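Local structure of annexin A8 (Homo sapiens, 1W3W) at residues Y95-K100 against N279-S284; E101-M106 against E137-S142. The protein binds calcium and acidic phospholipids as a member of the annexin family and acts as an indirect inhibitor of the thromboplastin-specific complex in blood coagulation. All blocks are in the same frame, centred on the assembly; numbering follows the deposited sequence.

Contact 1 of 2, residues Y95-K100 against N279-S284; sequences YRYEAK and NIVSRS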
ATOM      1  N   TYR A  95       4.100   8.521  -4.030  1.00 15.67           N
ATOM      2  CA  TYR A  95       4.979   8.859  -2.905  1.00 15.57           C
ATOM      3  C   TYR A  95       4.388   9.937  -2.027  1.00 15.65           C
ATOM      4  O   TYR A  95       4.319   9.773  -0.811  1.00 16.37           O
ATOM      5  CB  TYR A  95       6.425   9.188  -3.351  1.00 15.41           C
ATOM      6  CG  TYR A  95       6.928   8.217  -4.389  1.00 16.22           C
ATOM      7  CD1 TYR A  95       6.721   6.847  -4.235  1.00 15.31           C
ATOM      8  CD2 TYR A  95       7.548   8.665  -5.554  1.00 18.12           C
ATOM      9  CE1 TYR A  95       7.134   5.948  -5.195  1.00 18.80           C
ATOM     10  CE2 TYR A  95       7.963   7.768  -6.521  1.00 18.48           C
ATOM     11  CZ  TYR A  95       7.753   6.416  -6.335  1.00 19.62           C
ATOM     12  OH  TYR A  95       8.162   5.523  -7.291  1.00 23.20           O
ATOM     13  N   ARG A  96       3.943  11.026  -2.618  1.00 15.86           N
ATOM     14  CA  ARG A  96       3.125  11.983  -1.897  1.00 16.28           C
ATOM     15  C   ARG A  96       1.817  11.365  -1.437  1.00 15.36           C
ATOM     16  O   ARG A  96       1.350  11.681  -0.347  1.00 15.87           O
ATOM     17  CB  ARG A  96       2.859  13.224  -2.751  1.00 17.12           C
ATOM     18  CG  ARG A  96       4.122  14.000  -3.033  1.00 21.46           C
ATOM     19  CD  ARG A  96       3.907  15.428  -3.507  1.00 27.47           C
ATOM     20  NE  ARG A  96       2.909  16.114  -2.683  1.00 31.66           N
ATOM     21  CZ  ARG A  96       2.254  17.215  -3.040  0.80 35.73           C
ATOM     22  NH1 ARG A  96       2.485  17.800  -4.215  0.80 36.87           N
ATOM     23  NH2 ARG A  96       1.358  17.736  -2.210  0.80 37.97           N
ATOM     24  N   TYR A  97       1.252  10.450  -2.227  1.00 14.37           N
ATOM     25  CA  TYR A  97       0.027   9.760  -1.834  1.00 13.92           C
ATOM     26  C   TYR A  97       0.223   8.940  -0.565  1.00 13.88           C
ATOM     27  O   TYR A  97      -0.548   9.059   0.389  1.00 14.20           O
ATOM     28  CB  TYR A  97      -0.463   8.838  -2.951  1.00 13.91           C
ATOM     29  CG  TYR A  97      -1.716   8.091  -2.586  1.00 13.50           C
ATOM     30  CD1 TYR A  97      -2.817   8.759  -2.040  1.00 13.82           C
ATOM     31  CD2 TYR A  97      -1.820   6.722  -2.795  1.00 13.32           C
ATOM     32  CE1 TYR A  97      -3.973   8.076  -1.714  1.00 12.97           C
ATOM     33  CE2 TYR A  97      -2.980   6.040  -2.481  1.00 14.56           C
ATOM     34  CZ  TYR A  97      -4.049   6.717  -1.931  1.00 14.00           C
ATOM     35  OH  TYR A  97      -5.201   6.028  -1.607  1.00 13.37           O
ATOM     36  N   GLU A  98       1.259   8.104  -0.557  1.00 14.01           N
ATOM     37  CA  GLU A  98       1.575   7.273   0.607  1.00 13.93           C
ATOM     38  C   GLU A  98       1.903   8.117   1.847  1.00 13.98           C
ATOM     39  O   GLU A  98       1.503   7.778   2.959  1.00 13.26           O
ATOM     40  CB  GLU A  98       2.721   6.299   0.298  1.00 14.08           C
ATOM     41  CG  GLU A  98       2.309   5.141  -0.595  1.00 14.47           C
ATOM     42  CD  GLU A  98       2.530   5.412  -2.073  1.00 14.73           C
ATOM     43  OE1 GLU A  98       2.612   4.434  -2.826  1.00 18.14           O
ATOM     44  OE2 GLU A  98       2.627   6.584  -2.494  1.00 13.91           O
ATOM     45  N   ALA A  99       2.626   9.215   1.646  1.00 14.58           N
ATOM     46  CA  ALA A  99       2.906  10.159   2.727  1.00 15.16           C
ATOM     47  C   ALA A  99       1.618  10.710   3.344  1.00 15.75           C
ATOM     48  O   ALA A  99       1.525  10.833   4.566  1.00 16.34           O
ATOM     49  CB  ALA A  99       3.771  11.282   2.237  1.00 15.31           C
ATOM     50  N   LYS A 100       0.637  11.033   2.511  1.00 15.86           N
ATOM     51  CA  LYS A 100      -0.656  11.496   2.994  1.00 16.66           C
ATOM     52  C   LYS A 100      -1.371  10.402   3.784  1.00 16.28           C
ATOM     53  O   LYS A 100      -1.896  10.666   4.862  1.00 15.67           O
ATOM     54  CB  LYS A 100      -1.538  11.975   1.844  1.00 17.46           C
ATOM     55  CG  LYS A 100      -2.947  12.468   2.271  1.00 20.20           C
ATOM     56  CD  LYS A 100      -4.045  11.760   1.487  1.00 25.08           C
ATOM     57  CE  LYS A 100      -5.401  12.480   1.604  1.00 27.04           C
ATOM     58  NZ  LYS A 100      -5.841  12.624   3.018  1.00 28.06           N
ATOM     59  N   ASN A 279      -4.966   0.556  -2.080  1.00 12.93           N
ATOM     60  CA  ASN A 279      -4.280  -0.495  -2.804  1.00 13.21           C
ATOM     61  C   ASN A 279      -4.565  -0.492  -4.291  1.00 13.71           C
ATOM     62  O   ASN A 279      -3.649  -0.706  -5.087  1.00 13.79           O
ATOM     63  CB  ASN A 279      -4.554  -1.839  -2.141  1.00 13.60           C
ATOM     64  CG  ASN A 279      -3.809  -1.968  -0.845  1.00 13.62           C
ATOM     65  OD1 ASN A 279      -4.356  -1.754   0.243  1.00 16.87           O
ATOM     66  ND2 ASN A 279      -2.533  -2.240  -0.951  1.00 13.14           N
ATOM     67  N   ILE A 280      -5.811  -0.214  -4.680  1.00 13.95           N
ATOM     68  CA  ILE A 280      -6.139  -0.119  -6.100  1.00 14.69           C
ATOM     69  C   ILE A 280      -5.449   1.097  -6.717  1.00 14.09           C
ATOM     70  O   ILE A 280      -4.848   0.994  -7.780  1.00 14.31           O
ATOM     71  CB  ILE A 280      -7.675  -0.097  -6.332  1.00 14.96           C
ATOM     72  CG1 ILE A 280      -8.215  -1.519  -6.132  1.00 17.37           C
ATOM     73  CG2 ILE A 280      -8.010   0.412  -7.734  1.00 15.30           C
ATOM     74  CD1 ILE A 280      -9.672  -1.674  -6.356  1.00 20.50           C
ATOM     75  N   VAL A 281      -5.521   2.234  -6.039  1.00 13.01           N
ATOM     76  CA  VAL A 281      -4.954   3.452  -6.570  1.00 12.91           C
ATOM     77  C   VAL A 281      -3.431   3.370  -6.671  1.00 12.52           C
ATOM     78  O   VAL A 281      -2.877   3.690  -7.714  1.00 12.71           O
ATOM     79  CB  VAL A 281      -5.380   4.675  -5.751  1.00 12.85           C
ATOM     80  CG1 VAL A 281      -4.554   5.903  -6.139  1.00 12.82           C
ATOM     81  CG2 VAL A 281      -6.877   4.949  -5.962  1.00 13.04           C
ATOM     82  N   SER A 282      -2.773   2.947  -5.593  1.00 11.99           N
ATOM     83  CA  SER A 282      -1.299   2.965  -5.519  1.00 12.08           C
ATOM     84  C   SER A 282      -0.656   1.872  -6.384  1.00 12.05           C
ATOM     85  O   SER A 282       0.473   2.035  -6.837  1.00 11.91           O
ATOM     86  CB  SER A 282      -0.803   2.917  -4.060  1.00 11.40           C
ATOM     87  OG  SER A 282      -1.011   1.663  -3.439  1.00 12.83           O
ATOM     88  N   ARG A 283      -1.388   0.792  -6.670  1.00 11.87           N
ATOM     89  CA  ARG A 283      -0.852  -0.272  -7.528  1.00 12.24           C
ATOM     90  C   ARG A 283      -1.331  -0.199  -8.983  1.00 12.47           C
ATOM     91  O   ARG A 283      -0.872  -0.965  -9.811  1.00 13.31           O
ATOM     92  CB  ARG A 283      -1.159  -1.639  -6.928  1.00 12.37           C
ATOM     93  CG  ARG A 283      -0.674  -1.797  -5.479  1.00 12.91           C
ATOM     94  CD  ARG A 283       0.780  -1.424  -5.280  1.00 15.77           C
ATOM     95  NE  ARG A 283       1.653  -2.371  -5.961  1.00 17.80           N
ATOM     96  CZ  ARG A 283       2.971  -2.414  -5.823  1.00 19.62           C
ATOM     97  NH1 ARG A 283       3.601  -1.543  -5.060  1.00 20.33           N
ATOM     98  NH2 ARG A 283       3.662  -3.357  -6.445  1.00 20.73           N
ATOM     99  N   SER A 284      -2.212   0.747  -9.282  1.00 12.59           N
ATOM    100  CA  SER A 284      -2.866   0.873 -10.584  1.00 13.25           C
ATOM    101  C   SER A 284      -1.905   0.962 -11.760  1.00 13.47           C
ATOM    102  O   SER A 284      -2.242   0.488 -12.810  1.00 14.12           O
ATOM    103  CB  SER A 284      -3.808   2.092 -10.615  1.00 13.08           C
ATOM    104  OG  SER A 284      -3.087   3.299 -10.474  1.00 13.75           O
TER
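Y97 reaches across from the start of helix 96-107 to V281 and S282 on the last turns of helix 273-283. Its first torsion sets CG anti to the backbone N (chi1 179°) and carries the ring over. There Y97 CE2 lies 4.0 Å from V281 CG1, an oblique approach, the two side chains crossing at about a right angle. S282 CB comes in at the ring edge, 4.1 Å from Y97 CE2. One residue on, E98 bends at chi2 (92°), which brings OE1 to 3.9 Å from S282 CB, while OE2 takes the N-H of the N-cap residue Y95 (Y95 N to E98 OE2, 2.9 Å) on its syn side, somewhat out of the carboxylate plane and well short of straight. OE1 also forms a salt bridge with R123, and the S282 hydroxyl is hydrogen-bonded to the carbonyl of R278. The axes of 96-100 and 279-283 run roughly antiparallel (153°), 11.2 Å apart at closest approach. Annexin repeats 2 and 4 meet here through thin van der Waals contact, without a hydrogen bond between the segments; the buried E98 carboxylate, paired with R123, is consistent with the charged central region of annexins.

Contact 2 of 2, residues E101-M106 against E137-S142; sequences ELHDAM and EDYGSS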
ATOM      1  N   GLU A 101      -1.385   9.179   3.256  1.00 15.90           N
ATOM      2  CA  GLU A 101      -1.993   8.056   3.957  1.00 15.81           C
ATOM      3  C   GLU A 101      -1.343   7.805   5.325  1.00 15.79           C
ATOM      4  O   GLU A 101      -2.037   7.528   6.299  1.00 16.22           O
ATOM      5  CB  GLU A 101      -1.937   6.791   3.097  1.00 15.94           C
ATOM      6  CG  GLU A 101      -2.856   6.848   1.894  1.00 16.84           C
ATOM      7  CD  GLU A 101      -4.321   6.798   2.274  1.00 19.22           C
ATOM      8  OE1 GLU A 101      -5.062   7.709   1.874  1.00 23.24           O
ATOM      9  OE2 GLU A 101      -4.737   5.849   2.964  1.00 21.95           O
ATOM     10  N   LEU A 102      -0.022   7.891   5.390  1.00 15.50           N
ATOM     11  CA  LEU A 102       0.696   7.663   6.645  1.00 16.42           C
ATOM     12  C   LEU A 102       0.375   8.772   7.671  1.00 17.31           C
ATOM     13  O   LEU A 102       0.153   8.499   8.853  1.00 16.78           O
ATOM     14  CB  LEU A 102       2.207   7.594   6.400  1.00 15.80           C
ATOM     15  CG  LEU A 102       2.714   6.348   5.666  1.00 15.66           C
ATOM     16  CD1 LEU A 102       4.134   6.555   5.155  1.00 15.60           C
ATOM     17  CD2 LEU A 102       2.648   5.111   6.555  1.00 16.12           C
ATOM     18  N   HIS A 103       0.342  10.012   7.198  1.00 18.69           N
ATOM     19  CA  HIS A 103      -0.029  11.162   8.041  1.00 20.16           C
ATOM     20  C   HIS A 103      -1.435  10.991   8.593  1.00 20.45           C
ATOM     21  O   HIS A 103      -1.649  11.162   9.793  1.00 20.43           O
ATOM     22  CB  HIS A 103       0.047  12.458   7.239  1.00 20.66           C
ATOM     23  CG  HIS A 103      -0.175  13.704   8.051  1.00 22.42           C
ATOM     24  ND1 HIS A 103       0.827  14.308   8.783  1.00 26.77           N
ATOM     25  CD2 HIS A 103      -1.274  14.480   8.209  1.00 24.59           C
ATOM     26  CE1 HIS A 103       0.353  15.402   9.358  1.00 26.37           C
ATOM     27  NE2 HIS A 103      -0.919  15.527   9.028  1.00 25.49           N
ATOM     28  N   ASP A 104      -2.383  10.655   7.716  1.00 20.47           N
ATOM     29  CA  ASP A 104      -3.758  10.422   8.119  1.00 20.89           C
ATOM     30  C   ASP A 104      -3.861   9.293   9.139  1.00 21.08           C
ATOM     31  O   ASP A 104      -4.707   9.343  10.026  1.00 21.12           O
ATOM     32  CB  ASP A 104      -4.653  10.069   6.931  1.00 21.26           C
ATOM     33  CG  ASP A 104      -4.949  11.245   6.030  1.00 23.13           C
ATOM     34  OD1 ASP A 104      -4.556  12.397   6.342  1.00 24.88           O
ATOM     35  OD2 ASP A 104      -5.546  11.083   4.949  1.00 25.88           O
ATOM     36  N   ALA A 105      -3.013   8.275   9.012  1.00 20.76           N
ATOM     37  CA  ALA A 105      -3.044   7.144   9.932  1.00 20.81           C
ATOM     38  C   ALA A 105      -2.686   7.546  11.358  1.00 21.55           C
ATOM     39  O   ALA A 105      -3.108   6.881  12.298  1.00 20.74           O
ATOM     40  CB  ALA A 105      -2.114   6.037   9.467  1.00 20.77           C
ATOM     41  N   MET A 106      -1.886   8.606  11.509  1.00 22.35           N
ATOM     42  CA  MET A 106      -1.405   9.053  12.811  1.00 23.63           C
ATOM     43  C   MET A 106      -2.041  10.349  13.352  1.00 24.44           C
ATOM     44  O   MET A 106      -1.998  10.564  14.549  1.00 25.18           O
ATOM     45  CB  MET A 106       0.108   9.235  12.772  1.00 23.96           C
ATOM     46  CG  MET A 106       0.872   7.932  12.728  1.00 23.93           C
ATOM     47  SD  MET A 106       2.621   8.182  12.670  1.00 25.03           S
ATOM     48  CE  MET A 106       2.823   8.607  10.961  1.00 25.99           C
ATOM     49  N   GLU A 137       8.378  17.236   3.454  1.00 32.14           N
ATOM     50  CA  GLU A 137       8.032  18.401   2.636  1.00 33.25           C
ATOM     51  C   GLU A 137       6.602  18.884   2.877  1.00 33.55           C
ATOM     52  O   GLU A 137       6.353  20.083   2.941  1.00 33.50           O
ATOM     53  CB  GLU A 137       8.227  18.106   1.137  1.00 33.71           C
ATOM     54  CG  GLU A 137       9.664  18.228   0.647  1.00 35.94           C
ATOM     55  CD  GLU A 137       9.876  17.673  -0.765  1.00 39.87           C
ATOM     56  OE1 GLU A 137       8.871  17.419  -1.474  1.00 40.53           O
ATOM     57  OE2 GLU A 137      11.060  17.489  -1.171  1.00 42.00           O
ATOM     58  N   ASP A 138       5.668  17.950   3.034  1.00 33.74           N
ATOM     59  CA  ASP A 138       4.257  18.293   3.112  1.00 34.03           C
ATOM     60  C   ASP A 138       3.797  18.544   4.540  1.00 33.85           C
ATOM     61  O   ASP A 138       2.866  19.312   4.746  1.00 33.67           O
ATOM     62  CB  ASP A 138       3.394  17.188   2.496  1.00 34.25           C
ATOM     63  CG  ASP A 138       3.485  17.154   0.987  1.00 35.45           C
ATOM     64  OD1 ASP A 138       3.092  16.127   0.403  1.00 34.12           O
ATOM     65  OD2 ASP A 138       3.948  18.098   0.305  1.00 37.46           O
ATOM     66  N   TYR A 139       4.428  17.891   5.515  1.00 33.51           N
ATOM     67  CA  TYR A 139       3.930  17.910   6.900  1.00 33.50           C
ATOM     68  C   TYR A 139       4.922  18.460   7.924  1.00 33.93           C
ATOM     69  O   TYR A 139       4.580  18.589   9.101  1.00 34.41           O
ATOM     70  CB  TYR A 139       3.433  16.512   7.308  1.00 33.16           C
ATOM     71  CG  TYR A 139       2.453  15.983   6.300  1.00 31.38           C
ATOM     72  CD1 TYR A 139       1.231  16.615   6.110  1.00 30.19           C
ATOM     73  CD2 TYR A 139       2.770  14.902   5.486  1.00 30.61           C
ATOM     74  CE1 TYR A 139       0.334  16.177   5.149  1.00 29.66           C
ATOM     75  CE2 TYR A 139       1.879  14.450   4.528  1.00 29.39           C
ATOM     76  CZ  TYR A 139       0.666  15.096   4.364  1.00 28.88           C
ATOM     77  OH  TYR A 139      -0.212  14.670   3.418  1.00 27.85           O
ATOM     78  N   GLY A 140       6.134  18.783   7.480  1.00 34.03           N
ATOM     79  CA  GLY A 140       7.108  19.484   8.308  1.00 34.38           C
ATOM     80  C   GLY A 140       7.684  18.724   9.490  1.00 34.29           C
ATOM     81  O   GLY A 140       8.270  19.336  10.385  1.00 35.09           O
ATOM     82  N   SER A 141       7.508  17.406   9.518  1.00 33.58           N
ATOM     83  CA  SER A 141       8.169  16.553  10.507  1.00 32.98           C
ATOM     84  C   SER A 141       8.708  15.300   9.831  1.00 31.88           C
ATOM     85  O   SER A 141       8.286  14.932   8.733  1.00 31.72           O
ATOM     86  CB  SER A 141       7.219  16.154  11.636  1.00 33.26           C
ATOM     87  OG  SER A 141       5.988  15.672  11.127  1.00 34.87           O
ATOM     88  N   SER A 142       9.647  14.651  10.497  1.00 30.05           N
ATOM     89  CA  SER A 142      10.252  13.449   9.962  1.00 28.91           C
ATOM     90  C   SER A 142       9.294  12.273  10.191  1.00 27.24           C
ATOM     91  O   SER A 142       8.693  12.160  11.258  1.00 26.52           O
ATOM     92  CB  SER A 142      11.610  13.209  10.621  1.00 28.98           C
ATOM     93  OG  SER A 142      11.770  11.861  10.992  1.00 30.07           O
TER
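With CG of H103 anti to its own backbone N (chi1 -174°) and CG of Y139 swung anti to its carbonyl carbon (chi1 -52°), the two rings are laid one over the other. They form an offset stack, planes 13° apart and centroids separated by 3.9 Å. ND1 of H103 comes down over the root of the tyrosine ring, 3.4 Å from Y139 CG, while H103 CG stands over the middle of the phenol and Y139 CD1 over the middle of the imidazole. H103 CB sits nearly above the ring centre, displaced a little toward CE2, 3.9 Å from the centroid of the Y139 ring, a CH-pi contact on the same face. The opposite face of that ring is occupied by D138 CB, from the preceding residue, which leaves the phenol sandwiched. No hydrogen bond joins the segments; ring-on-ring overlap and the CH-pi contact carry it. Y139 closes helix 125-139, and G140 then leaves helical geometry with positive phi. The stack thus ties the first helix of the five-helix bundle of annexin repeat 2, 96-107, to the C-terminal end of the third, 125-139, at the surface. Y135 meets the tyrosine ring edge-to-face, while L102 and M106 pack against helices 113-122 and 143-150.

Overall arrangement
Helix 96-107 is common to both contacts, whose centres lie about 14 Å apart. Its first turn takes part in contact 1, joining annexin repeat 2 to repeat 4, and the following turn in contact 2, which stays within repeat 2. They also touch directly: R96 NE makes a salt bridge with D138 OD1 at 3.1 Å, and Y139 OH packs 3.2 Å from K100 CA. A further salt bridge, from E101 to R278, runs from the helix back to helix 273-283. The centre of contact 1 is about 6 Å, that of contact 2 about 15 Å, from the centre of the chain. Both lie away from the calcium bound by M266, G268, G270 and D310 of repeat 4.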